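Hydrazine synthase alpha subunit (Candidatus Kuenenia stuttgartiensis, PDB 5C2V) catalyses, within the hydrazine synthase complex, the condensation of hydroxylamine made in the gamma subunit with ammonia to give hydrazine. Local coordinates at residues N228-L233 / R286-I291; I239-V244 / M258-N263; R270-N275 / V316-P321; I298-S303 / Q312-S317. All blocks are in the same frame, centred on the assembly; numbering follows the deposited sequence.

The four contacts lie in two neighbouring four-stranded antiparallel sheets, consistent with consecutive blades of the six-bladed beta-propeller. Contacts 2 and 4 are hairpins, one in each sheet; contacts 1 and 3 run between the sheets, contact 1 at their first strands and contact 3 from the last strand of one to the third strand and following turn of the other. Contacts 1 and 2 have centres about 7 Å apart, joined where Ser242 OG meets Arg286 O at 2.7 Å. Contacts 3 and 4 share Val316 and Ser317. Contact 3 reaches a heme c propionate directly, and the Met258 side chain of contact 2 comes within about 4 Å of that heme.

Contact 1 of 4, residues N228-L233 / R286-I291; sequences NFDPWL and RSQAKI
Trp232 and Lys290 carry one end of this junction, Asp230 and Gln288 the middle. The ammonium nitrogen of Lys290 sits over a face of the indole: NZ is 3.2 Å from the centroid of the Trp232 six-membered ring and close to its normal, a cation-pi contact. Further back along the lysine, CG lies 3.9 Å from the centroid of the Trp232 five-membered ring, over the face again, as a CH-pi contact. The lysine chain runs straight over the indole until a bend at its last torsion (chi4 -57°) sets NZ above the benzene part. Asp230 uses the anti lone pair of OD2 to take the backbone N-H of Gln288, with N to OD2 at 2.7 Å but the bond distinctly bent (132°). Beside it Ser287 CB meets the edge of the Phe229 ring, 3.7 Å from CE2.

Further out, other residues hold these groups: Ser339 N bonds Gln288 OE1, and Tyr49 OH also bonds Asp230 OD2. Strand 285-291 turns a corner at Gln288. It and strand 228-233 are the first of adjacent blades; the axes of 228-233 and 289-291 run nearly parallel (9°), 7.2 Å apart at closest. The blades are joined here by side chains and one side-chain-to-backbone bond, with no strand pairing between them: OD2 is gripped by two bonds, and the indole face probably helps stabilise the lysine charge.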
# COMPACT_ATOMS: atom_id res chain seq x y z
N ASN D 228 2.46 -24.79 -0.43
CA ASN D 228 3.60 -24.77 0.49
C ASN D 228 4.77 -25.48 -0.18
O ASN D 228 4.61 -26.58 -0.71
CB ASN D 228 3.25 -25.45 1.81
CG ASN D 228 2.36 -24.59 2.69
OD1 ASN D 228 2.37 -23.37 2.59
ND2 ASN D 228 1.60 -25.24 3.56
N PHE D 229 5.94 -24.86 -0.17
CA PHE D 229 7.06 -25.39 -0.94
C PHE D 229 8.44 -25.03 -0.39
O PHE D 229 8.56 -24.29 0.58
CB PHE D 229 6.95 -24.92 -2.39
CG PHE D 229 6.93 -23.42 -2.54
CD1 PHE D 229 5.74 -22.71 -2.42
CD2 PHE D 229 8.10 -22.72 -2.81
CE1 PHE D 229 5.72 -21.34 -2.56
CE2 PHE D 229 8.08 -21.35 -2.95
CZ PHE D 229 6.89 -20.65 -2.83
N ASP D 230 9.46 -25.56 -1.06
CA ASP D 230 10.86 -25.35 -0.70
C ASP D 230 11.16 -25.57 0.79
O ASP D 230 11.54 -24.64 1.49
CB ASP D 230 11.30 -23.94 -1.10
CG ASP D 230 11.34 -23.76 -2.60
OD1 ASP D 230 10.82 -24.63 -3.33
OD2 ASP D 230 11.89 -22.73 -3.07
N PRO D 231 11.00 -26.82 1.27
CA PRO D 231 11.30 -27.12 2.67
C PRO D 231 12.80 -27.21 2.95
O PRO D 231 13.56 -27.64 2.08
CB PRO D 231 10.62 -28.48 2.88
CG PRO D 231 10.68 -29.12 1.54
CD PRO D 231 10.53 -28.01 0.53
N TRP D 232 13.21 -26.80 4.14
CA TRP D 232 14.61 -26.84 4.54
C TRP D 232 14.71 -27.06 6.05
O TRP D 232 13.71 -27.36 6.70
CB TRP D 232 15.33 -25.55 4.12
CG TRP D 232 16.82 -25.69 4.00
CD1 TRP D 232 17.76 -25.01 4.72
CD2 TRP D 232 17.54 -26.56 3.12
NE1 TRP D 232 19.02 -25.40 4.34
CE2 TRP D 232 18.91 -26.35 3.36
CE3 TRP D 232 17.16 -27.50 2.16
CZ2 TRP D 232 19.90 -27.05 2.67
CZ3 TRP D 232 18.14 -28.19 1.47
CH2 TRP D 232 19.50 -27.96 1.73
N LEU D 233 15.92 -26.92 6.60
CA LEU D 233 16.14 -27.22 8.01
C LEU D 233 16.46 -25.98 8.84
O LEU D 233 17.27 -25.14 8.44
CB LEU D 233 17.27 -28.24 8.15
CG LEU D 233 17.09 -29.56 7.40
CD1 LEU D 233 18.32 -30.44 7.55
CD2 LEU D 233 15.84 -30.28 7.88
N ARG D 286 8.90 -15.11 -2.22
CA ARG D 286 10.03 -15.50 -1.40
C ARG D 286 10.23 -17.01 -1.47
O ARG D 286 9.40 -17.77 -0.98
CB ARG D 286 9.83 -15.05 0.05
CG ARG D 286 9.36 -13.61 0.18
CD ARG D 286 9.15 -13.21 1.64
NE ARG D 286 8.22 -12.09 1.76
CZ ARG D 286 8.60 -10.81 1.85
NH1 ARG D 286 9.88 -10.50 1.82
NH2 ARG D 286 7.68 -9.86 1.96
N SER D 287 11.32 -17.45 -2.09
CA SER D 287 11.52 -18.88 -2.29
C SER D 287 12.97 -19.32 -2.10
O SER D 287 13.87 -18.48 -2.03
CB SER D 287 11.05 -19.29 -3.69
OG SER D 287 11.89 -18.74 -4.69
N GLN D 288 13.17 -20.63 -2.00
CA GLN D 288 14.50 -21.23 -1.91
C GLN D 288 15.28 -20.68 -0.71
O GLN D 288 16.46 -20.35 -0.82
CB GLN D 288 15.27 -20.99 -3.21
CG GLN D 288 14.57 -21.54 -4.44
CD GLN D 288 15.10 -20.96 -5.74
OE1 GLN D 288 16.17 -20.36 -5.77
NE2 GLN D 288 14.35 -21.14 -6.82
N ALA D 289 14.60 -20.60 0.43
CA ALA D 289 15.19 -20.04 1.64
C ALA D 289 16.13 -21.02 2.33
O ALA D 289 15.78 -22.18 2.56
CB ALA D 289 14.09 -19.60 2.59
N LYS D 290 17.33 -20.54 2.65
CA LYS D 290 18.29 -21.32 3.42
C LYS D 290 18.92 -20.44 4.49
O LYS D 290 18.77 -19.21 4.46
CB LYS D 290 19.37 -21.91 2.50
CG LYS D 290 18.82 -22.85 1.44
CD LYS D 290 19.93 -23.53 0.65
CE LYS D 290 19.38 -24.29 -0.54
NZ LYS D 290 18.37 -25.31 -0.13
N ILE D 291 19.62 -21.05 5.44
CA ILE D 291 20.16 -20.31 6.58
C ILE D 291 21.68 -20.43 6.67
O ILE D 291 22.24 -21.52 6.57
CB ILE D 291 19.53 -20.79 7.90
CG1 ILE D 291 18.00 -20.81 7.78
CG2 ILE D 291 19.97 -19.90 9.06
CD1 ILE D 291 17.29 -21.24 9.05

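Contact 2 of 4, residues I239-V244 / M258-N263; sequences ILFSSV and MICVDN
Ile239 through Ser243 pair with Asp262 through Met258 as an antiparallel beta hairpin, the middle two strands of a four-stranded propeller blade. Backbone bonding comes first. Ile239 with Asp262, Phe241 with Cys260 and Ser243 with Met258 are hydrogen-bonded pairs, each with two N-H...O bonds. Between them lie the non-hydrogen-bonded pairs Leu240 with Val261 and Ser242 with Ile259, where alpha hydrogens point at carbonyls, as in Val261 CA to Ile239 O at 3.1 Å.

Apolar packing follows on the face holding Leu240 and Ile259. Leu240 CD1 reaches across to touch Ile259 CG2 and Val261 CG1, each at 3.6 Å. The serine of this face, Ser242, turns its hydroxyl to Arg286 O in the next blade.

Sulfur and ring contacts occupy the other face. Met258 sends its CE methyl past Ser243, 3.9 Å from CB, and approaches the nearby heme c. Phe241 has CG lodged between its own N and carbonyl carbon (chi1 63°), which swings the ring over the partner strand. Asp262 CB meets that ring at its edge, 3.6 Å from CE1, and Asp262 OD2 bonds Tyr547 OH. Over the ring face, toward its rim, sits Cys260 SG, 3.9 Å from the Phe241 centroid.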
# COMPACT_ATOMS: atom_id res chain seq x y z
N ILE D 239 11.22 -27.43 10.28
CA ILE D 239 11.18 -27.31 8.83
C ILE D 239 10.89 -25.88 8.37
O ILE D 239 9.83 -25.33 8.65
CB ILE D 239 10.11 -28.25 8.22
CG1 ILE D 239 10.30 -29.68 8.73
CG2 ILE D 239 10.17 -28.21 6.69
CD1 ILE D 239 11.64 -30.29 8.38
N LEU D 240 11.85 -25.30 7.66
CA LEU D 240 11.72 -23.95 7.12
C LEU D 240 11.24 -23.99 5.68
O LEU D 240 11.81 -24.70 4.85
CB LEU D 240 13.06 -23.21 7.21
CG LEU D 240 13.14 -21.80 6.62
CD1 LEU D 240 12.58 -20.77 7.59
CD2 LEU D 240 14.58 -21.46 6.23
N PHE D 241 10.20 -23.22 5.37
CA PHE D 241 9.65 -23.24 4.01
C PHE D 241 8.87 -21.98 3.64
O PHE D 241 8.72 -21.06 4.45
CB PHE D 241 8.75 -24.47 3.83
CG PHE D 241 7.55 -24.49 4.73
CD1 PHE D 241 7.66 -24.91 6.04
CD2 PHE D 241 6.30 -24.10 4.26
CE1 PHE D 241 6.55 -24.93 6.87
CE2 PHE D 241 5.19 -24.13 5.08
CZ PHE D 241 5.32 -24.54 6.39
N SER D 242 8.39 -21.95 2.41
CA SER D 242 7.61 -20.83 1.89
C SER D 242 6.13 -21.19 1.84
O SER D 242 5.76 -22.30 1.45
CB SER D 242 8.10 -20.42 0.50
OG SER D 242 9.47 -20.07 0.53
N SER D 243 5.29 -20.25 2.23
CA SER D 243 3.85 -20.47 2.27
C SER D 243 3.11 -19.36 1.54
O SER D 243 3.37 -18.17 1.76
CB SER D 243 3.36 -20.57 3.71
OG SER D 243 1.98 -20.88 3.76
N VAL D 244 2.17 -19.73 0.68
CA VAL D 244 1.37 -18.75 -0.02
C VAL D 244 0.10 -18.49 0.76
O VAL D 244 -0.77 -19.36 0.83
CB VAL D 244 1.02 -19.21 -1.45
CG1 VAL D 244 0.11 -18.20 -2.13
CG2 VAL D 244 2.28 -19.43 -2.27
N MET D 258 5.08 -15.91 2.31
CA MET D 258 5.84 -15.72 3.54
C MET D 258 6.84 -16.84 3.81
O MET D 258 6.62 -17.99 3.42
CB MET D 258 4.90 -15.59 4.73
CG MET D 258 4.19 -16.88 5.10
SD MET D 258 3.49 -16.86 6.77
CE MET D 258 2.53 -18.37 6.76
N ILE D 259 7.94 -16.49 4.46
CA ILE D 259 8.85 -17.49 4.99
C ILE D 259 8.39 -17.88 6.39
O ILE D 259 8.18 -17.01 7.25
CB ILE D 259 10.30 -16.98 5.04
CG1 ILE D 259 10.75 -16.56 3.64
CG2 ILE D 259 11.22 -18.04 5.61
CD1 ILE D 259 12.16 -16.04 3.61
N CYS D 260 8.22 -19.18 6.62
CA CYS D 260 7.75 -19.66 7.91
C CYS D 260 8.38 -21.00 8.29
O CYS D 260 9.15 -21.57 7.53
CB CYS D 260 6.22 -19.79 7.90
SG CYS D 260 5.58 -20.92 6.65
N VAL D 261 8.03 -21.49 9.48
CA VAL D 261 8.53 -22.79 9.95
C VAL D 261 7.39 -23.65 10.49
O VAL D 261 6.34 -23.13 10.89
CB VAL D 261 9.61 -22.64 11.04
CG1 VAL D 261 10.80 -21.85 10.53
CG2 VAL D 261 9.03 -21.99 12.28
N ASP D 262 7.61 -24.96 10.51
CA ASP D 262 6.65 -25.89 11.09
C ASP D 262 7.38 -27.15 11.56
O ASP D 262 8.43 -27.49 11.04
CB ASP D 262 5.56 -26.25 10.07
CG ASP D 262 4.36 -26.92 10.72
OD1 ASP D 262 4.44 -27.31 11.90
OD2 ASP D 262 3.33 -27.07 10.03
N ASN D 263 6.81 -27.83 12.55
CA ASN D 263 7.35 -29.10 12.99
C ASN D 263 7.20 -30.14 11.88
O ASN D 263 6.30 -30.02 11.05
CB ASN D 263 6.66 -29.58 14.27
CG ASN D 263 7.04 -28.74 15.48
OD1 ASN D 263 6.18 -28.30 16.24
ND2 ASN D 263 8.34 -28.52 15.66

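Contact 3 of 4, residues R270-N275 / V316-P321; sequences RPIYGN and VSWDAP. With HEC (heme c), chain B.
Tyr273 and Pro321 mark the nearest backbone approach, CA to CA 6.2 Å, and no hydrogen bond spans the two segments; at Ile272 and Tyr273 the edge strand forms a classic beta bulge, both residues facing Ile259.

Side chains close the gap. Val316 points its CG1 methyl at the centre of the Tyr273 ring, 4.1 Å from the centroid, in a CH-pi contact with the two side chains at about a right angle. The ring gets there because CG of Tyr273 stands opposite its backbone N (chi1 -167°). Ile272 works with both branches: CG2 packs 3.6 Å from Pro321 CB, while CD1 reaches Trp318 CZ3 at 4.1 Å. After the strand, Ser317 OG accepts from Ala320 N at 3.2 Å, an ST motif in the turn that leads to Pro321.

Segment 270-275 also meets the heme whose iron is held by Tyr564. Asn275 ND2 donates to the propionate oxygen O2A of heme c at 3.0 Å, and Pro271 CG lies 3.2 Å from the other oxygen, O1A.

Tyr273 OH bonds Asn323 and Arg270 NH2 bonds Asn250 of the beta subunit, which also reaches Trp318 O. Strand 270-273, outermost in its blade, lies between strand 256-262, its sheet neighbour, and the end of strand 312-317 of the next blade with the turn after it.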
# COMPACT_ATOMS: atom_id res chain seq x y z
N ARG D 270 4.25 -21.66 12.30
CA ARG D 270 4.30 -20.26 12.73
C ARG D 270 5.07 -19.42 11.71
O ARG D 270 6.00 -19.91 11.08
CB ARG D 270 4.94 -20.14 14.12
CG ARG D 270 6.38 -20.61 14.17
CD ARG D 270 6.92 -20.61 15.59
NE ARG D 270 8.36 -20.86 15.62
CZ ARG D 270 9.29 -19.91 15.65
NH1 ARG D 270 8.93 -18.63 15.65
NH2 ARG D 270 10.58 -20.23 15.67
N PRO D 271 4.67 -18.15 11.55
CA PRO D 271 5.32 -17.26 10.57
C PRO D 271 6.70 -16.81 11.01
O PRO D 271 6.96 -16.68 12.21
CB PRO D 271 4.36 -16.07 10.50
CG PRO D 271 3.74 -16.03 11.85
CD PRO D 271 3.56 -17.47 12.25
N ILE D 272 7.58 -16.56 10.05
CA ILE D 272 8.90 -16.02 10.34
C ILE D 272 9.02 -14.60 9.79
O ILE D 272 9.20 -13.65 10.55
CB ILE D 272 10.03 -16.90 9.77
CG1 ILE D 272 10.05 -18.25 10.48
CG2 ILE D 272 11.38 -16.21 9.91
CD1 ILE D 272 10.33 -18.16 11.96
N TYR D 273 8.91 -14.45 8.47
CA TYR D 273 8.96 -13.11 7.88
C TYR D 273 8.16 -12.99 6.58
O TYR D 273 8.12 -13.92 5.77
CB TYR D 273 10.41 -12.70 7.63
CG TYR D 273 10.58 -11.23 7.32
CD1 TYR D 273 10.52 -10.28 8.33
CD2 TYR D 273 10.81 -10.79 6.02
CE1 TYR D 273 10.68 -8.93 8.06
CE2 TYR D 273 10.97 -9.45 5.74
CZ TYR D 273 10.91 -8.52 6.76
OH TYR D 273 11.07 -7.18 6.49
N GLY D 274 7.52 -11.84 6.39
CA GLY D 274 6.91 -11.50 5.11
C GLY D 274 5.40 -11.55 4.99
O GLY D 274 4.86 -11.19 3.94
N ASN D 275 4.70 -12.02 6.03
CA ASN D 275 3.25 -12.14 5.94
C ASN D 275 2.44 -11.00 6.56
O ASN D 275 1.21 -10.96 6.42
CB ASN D 275 2.81 -13.46 6.60
CG ASN D 275 1.39 -13.85 6.22
OD1 ASN D 275 1.13 -14.22 5.07
ND2 ASN D 275 0.48 -13.78 7.18
N VAL D 316 17.29 -11.99 6.16
CA VAL D 316 16.86 -11.54 7.48
C VAL D 316 17.37 -12.51 8.54
O VAL D 316 17.28 -13.73 8.37
CB VAL D 316 15.31 -11.43 7.59
CG1 VAL D 316 14.81 -10.21 6.85
CG2 VAL D 316 14.64 -12.70 7.07
N SER D 317 17.93 -11.98 9.62
CA SER D 317 18.53 -12.81 10.67
C SER D 317 17.53 -13.83 11.22
O SER D 317 16.39 -13.49 11.53
CB SER D 317 19.07 -11.94 11.80
OG SER D 317 18.03 -11.52 12.67
N TRP D 318 17.97 -15.08 11.34
CA TRP D 318 17.11 -16.14 11.85
C TRP D 318 16.76 -15.92 13.32
O TRP D 318 15.64 -16.19 13.74
CB TRP D 318 17.79 -17.50 11.69
CG TRP D 318 17.25 -18.53 12.63
CD1 TRP D 318 17.84 -18.97 13.78
CD2 TRP D 318 16.02 -19.25 12.51
NE1 TRP D 318 17.04 -19.91 14.39
CE2 TRP D 318 15.92 -20.10 13.63
CE3 TRP D 318 14.98 -19.25 11.57
CZ2 TRP D 318 14.83 -20.95 13.83
CZ3 TRP D 318 13.91 -20.09 11.77
CH2 TRP D 318 13.84 -20.93 12.89
N ASP D 319 17.72 -15.41 14.08
CA ASP D 319 17.53 -15.18 15.51
C ASP D 319 16.47 -14.12 15.77
O ASP D 319 15.61 -14.28 16.63
CB ASP D 319 18.85 -14.78 16.17
CG ASP D 319 19.90 -15.88 16.09
OD1 ASP D 319 19.51 -17.07 16.03
OD2 ASP D 319 21.10 -15.55 16.09
N ALA D 320 16.54 -13.03 15.01
CA ALA D 320 15.56 -11.95 15.13
C ALA D 320 15.05 -11.52 13.76
O ALA D 320 15.51 -10.51 13.22
CB ALA D 320 16.16 -10.77 15.88
N PRO D 321 14.10 -12.27 13.20
CA PRO D 321 13.55 -11.98 11.87
C PRO D 321 12.60 -10.79 11.87
O PRO D 321 11.38 -10.96 11.90
CB PRO D 321 12.81 -13.27 11.51
CG PRO D 321 12.41 -13.85 12.82
CD PRO D 321 13.52 -13.50 13.78
FE HEC B . -4.30 -15.81 13.97
CHA HEC B . -2.85 -14.57 11.09
CHB HEC B . -2.26 -18.55 13.80
CHC HEC B . -6.00 -17.25 16.61
CHD HEC B . -6.50 -13.18 14.03
NA HEC B . -2.83 -16.44 12.69
C1A HEC B . -2.39 -15.78 11.56
C2A HEC B . -1.36 -16.58 10.94
C3A HEC B . -1.19 -17.68 11.68
C4A HEC B . -2.11 -17.61 12.80
CMA HEC B . -0.20 -18.82 11.41
CAA HEC B . -0.60 -16.22 9.65
CBA HEC B . 0.76 -15.61 10.00
CGA HEC B . 0.59 -14.26 10.66
O1A HEC B . 1.22 -14.03 11.72
O2A HEC B . -0.17 -13.42 10.12
NB HEC B . -4.25 -17.65 14.94
C1B HEC B . -3.14 -18.48 14.86
C2B HEC B . -3.08 -19.25 16.08
C3B HEC B . -4.11 -18.90 16.85
C4B HEC B . -4.87 -17.88 16.15
CMB HEC B . -2.00 -20.31 16.43
CAB HEC B . -4.41 -19.49 18.25
CBB HEC B . -5.73 -20.29 18.21
NC HEC B . -5.92 -15.28 15.15
C1C HEC B . -6.52 -16.07 16.11
C2C HEC B . -7.71 -15.39 16.57
C3C HEC B . -7.90 -14.33 15.78
C4C HEC B . -6.74 -14.20 14.92
CMC HEC B . -8.75 -15.99 17.54
CAC HEC B . -9.09 -13.35 15.88
CBC HEC B . -9.94 -13.44 14.60
ND HEC B . -4.63 -14.14 12.75
C1D HEC B . -5.60 -13.17 13.00
C2D HEC B . -5.50 -12.13 11.99
C3D HEC B . -4.35 -12.57 11.07
C4D HEC B . -3.88 -13.82 11.62
CMD HEC B . -6.37 -10.86 11.88
CAD HEC B . -3.81 -11.84 9.83
CBD HEC B . -4.89 -11.85 8.75
CGD HEC B . -4.40 -11.12 7.53
O1D HEC B . -5.23 -10.85 6.63
O2D HEC B . -3.18 -10.79 7.47

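Contact 4 of 4, residues I298-S303 / Q312-S317; sequences IVYVES and QLAAVS
This is a beta hairpin of a propeller blade, strands 297-303 and 312-317 forming the middle of a four-stranded antiparallel sheet. Ile298 with Val316, Tyr300 with Ala314 and Glu302 with Gln312 are hydrogen-bonded pairs, two bonds each; Tyr300 N to Ala314 O, at 2.9 Å and 173°, is nearly straight. Val299 with Ala315 and Val301 with Leu313 are the non-hydrogen-bonded pairs, flanked by CA-H...O contacts, the shortest from Ala315 CA to Ile298 O at 3.1 Å.

Tyr300 and Ala314 meet closely on the face they share. A chi1 of 61° folds the tyrosine side chain back above its own backbone and lays the ring across the partner strand. Ala314 CB then comes up under one face, 3.9 Å from the Tyr300 ring centroid, a CH-pi contact made off centre toward CZ. At the next hydrogen-bonded pair, Val316 CG2 approaches Tyr300 CE1 at 4.2 Å. On the other side of Ala314, the extended Glu302 side chain passes the same methyl, with OE1 3.9 Å from Ala314 CB.

The opposite face is purely aliphatic here: Val299 CG2 meets Ala315 CB, and Val301 CG2 meets Leu313 CD2 at 4.1 Å.

The polar ends find their partners outside the pair. Glu302 makes a salt bridge to Lys328 and bonds Tyr326 OH, while Gln312 is held by Thr330 and Gly335. A buried carboxylate is thereby satisfied from the neighbouring strand and loop, and Lys328 probably favours its charged form, leaving the hairpin itself to backbone bonds and apolar packing.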
# COMPACT_ATOMS: atom_id res chain seq x y z
N ILE D 298 18.84 -15.94 7.44
CA ILE D 298 17.98 -16.57 6.46
C ILE D 298 18.18 -15.84 5.14
O ILE D 298 17.90 -14.64 5.04
CB ILE D 298 16.49 -16.52 6.86
CG1 ILE D 298 16.27 -17.15 8.23
CG2 ILE D 298 15.63 -17.21 5.81
CD1 ILE D 298 14.84 -17.05 8.73
N VAL D 299 18.68 -16.56 4.15
CA VAL D 299 18.95 -16.00 2.84
C VAL D 299 18.00 -16.61 1.83
O VAL D 299 17.94 -17.84 1.70
CB VAL D 299 20.41 -16.24 2.40
CG1 VAL D 299 20.61 -15.78 0.96
CG2 VAL D 299 21.37 -15.53 3.34
N TYR D 300 17.26 -15.77 1.13
CA TYR D 300 16.22 -16.27 0.24
C TYR D 300 16.15 -15.50 -1.07
O TYR D 300 16.65 -14.38 -1.18
CB TYR D 300 14.86 -16.22 0.94
CG TYR D 300 14.41 -14.84 1.36
CD1 TYR D 300 14.92 -14.23 2.49
CD2 TYR D 300 13.44 -14.15 0.63
CE1 TYR D 300 14.50 -12.97 2.88
CE2 TYR D 300 13.02 -12.89 1.01
CZ TYR D 300 13.55 -12.30 2.13
OH TYR D 300 13.13 -11.05 2.52
N VAL D 301 15.53 -16.13 -2.05
CA VAL D 301 15.30 -15.51 -3.35
C VAL D 301 14.05 -14.66 -3.29
O VAL D 301 12.95 -15.16 -3.03
CB VAL D 301 15.16 -16.55 -4.47
CG1 VAL D 301 14.65 -15.90 -5.74
CG2 VAL D 301 16.48 -17.26 -4.71
N GLU D 302 14.23 -13.36 -3.51
CA GLU D 302 13.12 -12.43 -3.57
C GLU D 302 12.84 -12.10 -5.03
O GLU D 302 13.60 -11.38 -5.68
CB GLU D 302 13.45 -11.16 -2.78
CG GLU D 302 12.25 -10.31 -2.43
CD GLU D 302 12.63 -9.06 -1.65
OE1 GLU D 302 12.42 -9.03 -0.42
OE2 GLU D 302 13.15 -8.11 -2.28
N SER D 303 11.74 -12.64 -5.54
CA SER D 303 11.35 -12.47 -6.93
C SER D 303 10.42 -11.29 -7.09
O SER D 303 9.50 -11.10 -6.28
CB SER D 303 10.70 -13.74 -7.46
OG SER D 303 9.49 -14.03 -6.77
N GLN D 312 16.17 -11.39 -7.04
CA GLN D 312 17.32 -10.93 -6.27
C GLN D 312 17.51 -11.76 -5.01
O GLN D 312 16.77 -12.71 -4.76
CB GLN D 312 17.18 -9.45 -5.92
CG GLN D 312 17.03 -8.54 -7.12
CD GLN D 312 18.21 -8.63 -8.07
OE1 GLN D 312 19.33 -8.89 -7.66
NE2 GLN D 312 17.95 -8.40 -9.36
N LEU D 313 18.52 -11.40 -4.21
CA LEU D 313 18.79 -12.10 -2.96
C LEU D 313 18.54 -11.21 -1.75
O LEU D 313 19.11 -10.11 -1.66
CB LEU D 313 20.23 -12.62 -2.94
CG LEU D 313 20.61 -13.72 -3.93
CD1 LEU D 313 22.06 -14.14 -3.73
CD2 LEU D 313 19.68 -14.92 -3.78
N ALA D 314 17.70 -11.67 -0.84
CA ALA D 314 17.41 -10.92 0.38
C ALA D 314 17.76 -11.74 1.61
O ALA D 314 17.86 -12.97 1.54
CB ALA D 314 15.96 -10.49 0.41
N ALA D 315 17.94 -11.07 2.75
CA ALA D 315 18.31 -11.77 3.97
C ALA D 315 17.72 -11.14 5.23
O ALA D 315 17.65 -9.92 5.35
CB ALA D 315 19.83 -11.84 4.09
N VAL D 316 17.29 -11.99 6.16
CA VAL D 316 16.86 -11.54 7.48
C VAL D 316 17.37 -12.51 8.54
O VAL D 316 17.28 -13.73 8.37
CB VAL D 316 15.31 -11.43 7.59
CG1 VAL D 316 14.81 -10.21 6.85
CG2 VAL D 316 14.64 -12.70 7.07
N SER D 317 17.93 -11.98 9.62
CA SER D 317 18.53 -12.81 10.67
C SER D 317 17.53 -13.83 11.22
O SER D 317 16.39 -13.49 11.53
CB SER D 317 19.07 -11.94 11.80
OG SER D 317 18.03 -11.52 12.67